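Local coordinates for uncharacterized protein (Thermus thermophilus HB8, PDB 6SCE) that probably acts as a CRISPR defence DNA nuclease that is switched on when its CARF region binds cyclic oligoadenylate, at residues Phe54-Glu59 and Tyr143-Leu148. Sequence-based numbering, arbitrary orientation.
Sequences FRLLSE and YARLYL. With nucleotides of chain B.
Arg-145 and Glu-59 join helices 44-59 and 140-148 by a two-pronged salt bridge, an example of how charge can clasp helices whose backbones stay apart: the axes of segments 54-59 and 143-148 pass 10.5 Å apart at 145°, roughly antiparallel. Helix 44-59 links strands 33-38 and 64-67 of a Rossmann-like sheet, consistent with a CARF domain. The guanidinium meets the carboxylate end-on. NH1 of Arg-145 donates to OE1 of Glu-59 at 3.0 Å, and NH2 of Arg-145 to OE2 of Glu-59 at 2.8 Å. Both oxygens lie near the guanidinium plane, yet they are approached from above the carboxylate plane, the two groups being turned 59° apart. Arg-55 adds a long ion pair to the same carboxylate.

Van der Waals packing backs this clasp. The Arg-145 chain bends at chi3 (-56°), and CD1 of Leu-56 lies over one guanidinium face, 3.6 Å from CZ of Arg-145. Leu-56 also sends CD2 to CD2 of Leu-146 at 4.0 Å, an apolar pair; Tyr-18 of helix 15-28 touches both leucines.

Two tyrosines of helix 140-148 meet the ligand. The amino N6 of A2 of chain B donates an almost straight bond to OH of Tyr-143 (3.0 Å) and a more bent one to OH of Tyr-147 (3.2 Å).

A leucine in place of Arg-145 would probably leave Glu-59 without its main cationic mate. The two arginines, Arg-55 the more distant and weaker, are likely to favour the ionised form of Glu-59, and ionic and apolar contacts tie the tyrosine-bearing helix to its neighbour.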
ATOM      1  N   PHE A  54      -9.269   9.913 -21.372  1.00 26.39           N
ATOM      2  CA  PHE A  54     -10.252   9.794 -22.442  1.00 28.36           C
ATOM      3  C   PHE A  54     -10.278  11.025 -23.370  1.00 29.74           C
ATOM      4  O   PHE A  54     -10.408  10.878 -24.577  1.00 28.59           O
ATOM      5  CB  PHE A  54     -11.652   9.513 -21.891  1.00 28.96           C
ATOM      6  CG  PHE A  54     -11.806   8.147 -21.266  1.00 30.11           C
ATOM      7  CD1 PHE A  54     -10.915   7.118 -21.547  1.00 29.49           C
ATOM      8  CD2 PHE A  54     -12.867   7.883 -20.397  1.00 32.89           C
ATOM      9  CE1 PHE A  54     -11.064   5.859 -20.975  1.00 31.79           C
ATOM     10  CE2 PHE A  54     -13.004   6.625 -19.836  1.00 31.85           C
ATOM     11  CZ  PHE A  54     -12.104   5.622 -20.132  1.00 29.15           C
ATOM     12  N   ARG A  55     -10.046  12.195 -22.805  1.00 29.03           N
ATOM     13  CA  ARG A  55      -9.847  13.416 -23.592  1.00 32.49           C
ATOM     14  C   ARG A  55      -8.634  13.326 -24.510  1.00 31.09           C
ATOM     15  O   ARG A  55      -8.697  13.713 -25.671  1.00 31.99           O
ATOM     16  CB  ARG A  55      -9.747  14.634 -22.648  1.00 36.33           C
ATOM     17  CG  ARG A  55      -9.491  15.962 -23.325  1.00 43.31           C
ATOM     18  CD  ARG A  55      -9.251  17.055 -22.288  1.00 53.41           C
ATOM     19  NE  ARG A  55      -8.799  18.311 -22.898  1.00 57.45           N
ATOM     20  CZ  ARG A  55      -8.583  19.447 -22.233  1.00 62.52           C
ATOM     21  NH1 ARG A  55      -8.181  20.526 -22.892  1.00 65.35           N
ATOM     22  NH2 ARG A  55      -8.754  19.509 -20.914  1.00 62.89           N
ATOM     23  N   LEU A  56      -7.526  12.803 -24.005  1.00 28.08           N
ATOM     24  CA  LEU A  56      -6.368  12.565 -24.813  1.00 29.23           C
ATOM     25  C   LEU A  56      -6.662  11.560 -25.925  1.00 30.06           C
ATOM     26  O   LEU A  56      -6.308  11.798 -27.092  1.00 29.35           O
ATOM     27  CB  LEU A  56      -5.211  12.081 -23.939  1.00 28.16           C
ATOM     28  CG  LEU A  56      -3.932  11.649 -24.615  1.00 28.49           C
ATOM     29  CD1 LEU A  56      -3.352  12.758 -25.474  1.00 29.88           C
ATOM     30  CD2 LEU A  56      -2.914  11.225 -23.565  1.00 28.30           C
ATOM     31  N   LEU A  57      -7.324  10.448 -25.602  1.00 28.32           N
ATOM     32  CA  LEU A  57      -7.683   9.516 -26.662  1.00 27.96           C
ATOM     33  C   LEU A  57      -8.491  10.215 -27.748  1.00 27.78           C
ATOM     34  O   LEU A  57      -8.225  10.026 -28.925  1.00 27.84           O
ATOM     35  CB  LEU A  57      -8.479   8.329 -26.136  1.00 30.02           C
ATOM     36  CG  LEU A  57      -7.698   7.472 -25.146  1.00 28.35           C
ATOM     37  CD1 LEU A  57      -8.584   6.337 -24.689  1.00 30.63           C
ATOM     38  CD2 LEU A  57      -6.430   6.938 -25.779  1.00 31.04           C
ATOM     39  N   SER A  58      -9.473  11.001 -27.358  1.00 28.57           N
ATOM     40  CA  SER A  58     -10.280  11.705 -28.343  1.00 33.35           C
ATOM     41  C   SER A  58      -9.402  12.630 -29.218  1.00 34.60           C
ATOM     42  O   SER A  58      -9.530  12.621 -30.438  1.00 33.43           O
ATOM     43  CB  SER A  58     -11.412  12.449 -27.654  1.00 37.16           C
ATOM     44  OG  SER A  58     -12.057  13.300 -28.570  1.00 46.85           O
ATOM     45  N   GLU A  59      -8.475  13.369 -28.618  1.00 31.60           N
ATOM     46  CA  GLU A  59      -7.543  14.188 -29.404  1.00 32.95           C
ATOM     47  C   GLU A  59      -6.646  13.393 -30.314  1.00 32.67           C
ATOM     48  O   GLU A  59      -6.183  13.890 -31.361  1.00 31.37           O
ATOM     49  CB  GLU A  59      -6.648  15.029 -28.489  1.00 33.15           C
ATOM     50  CG  GLU A  59      -7.300  16.294 -28.006  1.00 35.28           C
ATOM     51  CD  GLU A  59      -6.352  17.161 -27.208  1.00 33.84           C
ATOM     52  OE1 GLU A  59      -5.143  17.281 -27.547  1.00 33.95           O
ATOM     53  OE2 GLU A  59      -6.823  17.708 -26.204  1.00 34.26           O
ATOM     54  N   TYR A 143       2.380  13.518 -18.814  1.00 25.47           N
ATOM     55  CA  TYR A 143       1.999  13.450 -17.403  1.00 25.32           C
ATOM     56  C   TYR A 143       1.201  14.648 -16.933  1.00 26.60           C
ATOM     57  O   TYR A 143       0.270  14.493 -16.163  1.00 27.72           O
ATOM     58  CB  TYR A 143       3.222  13.248 -16.521  1.00 24.73           C
ATOM     59  CG  TYR A 143       3.638  11.829 -16.405  1.00 24.40           C
ATOM     60  CD1 TYR A 143       2.844  10.912 -15.727  1.00 25.94           C
ATOM     61  CD2 TYR A 143       4.801  11.376 -16.968  1.00 25.24           C
ATOM     62  CE1 TYR A 143       3.237   9.602 -15.578  1.00 25.82           C
ATOM     63  CE2 TYR A 143       5.206  10.064 -16.810  1.00 26.81           C
ATOM     64  CZ  TYR A 143       4.406   9.175 -16.130  1.00 26.04           C
ATOM     65  OH  TYR A 143       4.789   7.838 -16.010  1.00 25.36           O
ATOM     66  N   ALA A 144       1.552  15.845 -17.406  1.00 27.41           N
ATOM     67  CA  ALA A 144       0.824  17.038 -17.012  1.00 29.20           C
ATOM     68  C   ALA A 144      -0.621  16.980 -17.463  1.00 26.79           C
ATOM     69  O   ALA A 144      -1.542  17.353 -16.702  1.00 29.07           O
ATOM     70  CB  ALA A 144       1.507  18.301 -17.544  1.00 31.36           C
ATOM     71  N   ARG A 145      -0.870  16.507 -18.675  1.00 27.36           N
ATOM     72  CA  ARG A 145      -2.255  16.496 -19.116  1.00 28.49           C
ATOM     73  C   ARG A 145      -3.063  15.343 -18.460  1.00 27.56           C
ATOM     74  O   ARG A 145      -4.259  15.461 -18.285  1.00 29.20           O
ATOM     75  CB  ARG A 145      -2.383  16.546 -20.653  1.00 32.77           C
ATOM     76  CG  ARG A 145      -1.885  15.319 -21.377  1.00 30.82           C
ATOM     77  CD  ARG A 145      -2.158  15.381 -22.890  1.00 30.87           C
ATOM     78  NE  ARG A 145      -3.567  15.585 -23.145  1.00 30.16           N
ATOM     79  CZ  ARG A 145      -4.089  16.086 -24.245  1.00 31.12           C
ATOM     80  NH1 ARG A 145      -3.317  16.377 -25.298  1.00 30.95           N
ATOM     81  NH2 ARG A 145      -5.408  16.233 -24.300  1.00 32.93           N
ATOM     82  N   LEU A 146      -2.398  14.252 -18.084  1.00 27.62           N
ATOM     83  CA  LEU A 146      -3.058  13.102 -17.433  1.00 26.05           C
ATOM     84  C   LEU A 146      -3.220  13.243 -15.926  1.00 27.06           C
ATOM     85  O   LEU A 146      -4.178  12.719 -15.379  1.00 26.63           O
ATOM     86  CB  LEU A 146      -2.272  11.806 -17.706  1.00 26.48           C
ATOM     87  CG  LEU A 146      -2.269  11.299 -19.168  1.00 27.44           C
ATOM     88  CD1 LEU A 146      -1.450  10.039 -19.314  1.00 29.95           C
ATOM     89  CD2 LEU A 146      -3.700  11.075 -19.612  1.00 28.63           C
ATOM     90  N   TYR A 147      -2.286  13.932 -15.267  1.00 26.14           N
ATOM     91  CA  TYR A 147      -2.262  14.043 -13.798  1.00 26.22           C
ATOM     92  C   TYR A 147      -2.509  15.461 -13.306  1.00 28.32           C
ATOM     93  O   TYR A 147      -3.319  15.682 -12.401  1.00 30.03           O
ATOM     94  CB  TYR A 147      -0.911  13.630 -13.240  1.00 26.94           C
ATOM     95  CG  TYR A 147      -0.516  12.159 -13.367  1.00 27.18           C
ATOM     96  CD1 TYR A 147      -1.374  11.201 -13.913  1.00 26.70           C
ATOM     97  CD2 TYR A 147       0.728  11.735 -12.905  1.00 27.07           C
ATOM     98  CE1 TYR A 147      -0.989   9.866 -13.985  1.00 25.79           C
ATOM     99  CE2 TYR A 147       1.122  10.402 -12.981  1.00 25.96           C
ATOM    100  CZ  TYR A 147       0.260   9.472 -13.510  1.00 26.01           C
ATOM    101  OH  TYR A 147       0.645   8.132 -13.567  1.00 27.12           O
ATOM    102  N   LEU A 148      -1.766  16.422 -13.847  1.00 28.58           N
ATOM    103  CA  LEU A 148      -1.782  17.752 -13.246  1.00 31.01           C
ATOM    104  C   LEU A 148      -3.001  18.565 -13.670  1.00 29.94           C
ATOM    105  O   LEU A 148      -3.728  19.112 -12.830  1.00 31.81           O
ATOM    106  CB  LEU A 148      -0.500  18.487 -13.560  1.00 30.18           C
ATOM    107  CG  LEU A 148       0.761  17.766 -13.118  1.00 33.08           C
ATOM    108  CD1 LEU A 148       1.958  18.641 -13.411  1.00 33.34           C
ATOM    109  CD2 LEU A 148       0.723  17.367 -11.649  1.00 34.93           C
TER
ATOM    110  P     A B   2      -3.688   0.559 -11.826  1.00 22.38           P
ATOM    111  OP1   A B   2      -3.850   1.909 -11.202  1.00 22.57           O
ATOM    112  OP2   A B   2      -4.205   0.250 -13.205  1.00 21.84           O
ATOM    113  O5'   A B   2      -2.117   0.232 -11.821  1.00 22.76           O
ATOM    114  C5'   A B   2      -1.651  -0.906 -12.583  1.00 23.16           C
ATOM    115  C4'   A B   2      -0.149  -0.991 -12.482  1.00 23.20           C
ATOM    116  O4'   A B   2       0.425   0.160 -13.159  1.00 24.31           O
ATOM    117  C3'   A B   2       0.427  -0.996 -11.072  1.00 24.23           C
ATOM    118  O3'   A B   2       1.505  -1.924 -10.956  1.00 25.21           O
ATOM    119  C2'   A B   2       0.965   0.423 -10.912  1.00 25.79           C
ATOM    120  O2'   A B   2       2.065   0.486 -10.031  1.00 25.63           O
ATOM    121  C1'   A B   2       1.404   0.736 -12.335  1.00 25.00           C
ATOM    122  N9    A B   2       1.541   2.147 -12.639  1.00 23.37           N
ATOM    123  C8    A B   2       0.975   3.209 -11.971  1.00 23.26           C
ATOM    124  N7    A B   2       1.350   4.364 -12.460  1.00 23.45           N
ATOM    125  C5    A B   2       2.223   4.051 -13.491  1.00 22.67           C
ATOM    126  C6    A B   2       2.967   4.846 -14.384  1.00 24.40           C
ATOM    127  N6    A B   2       3.011   6.175 -14.330  1.00 23.72           N
ATOM    128  N1    A B   2       3.705   4.201 -15.319  1.00 23.18           N
ATOM    129  C2    A B   2       3.733   2.862 -15.296  1.00 24.13           C
ATOM    130  N3    A B   2       3.087   2.010 -14.498  1.00 23.25           N
ATOM    131  C4    A B   2       2.348   2.681 -13.604  1.00 24.39           C
TER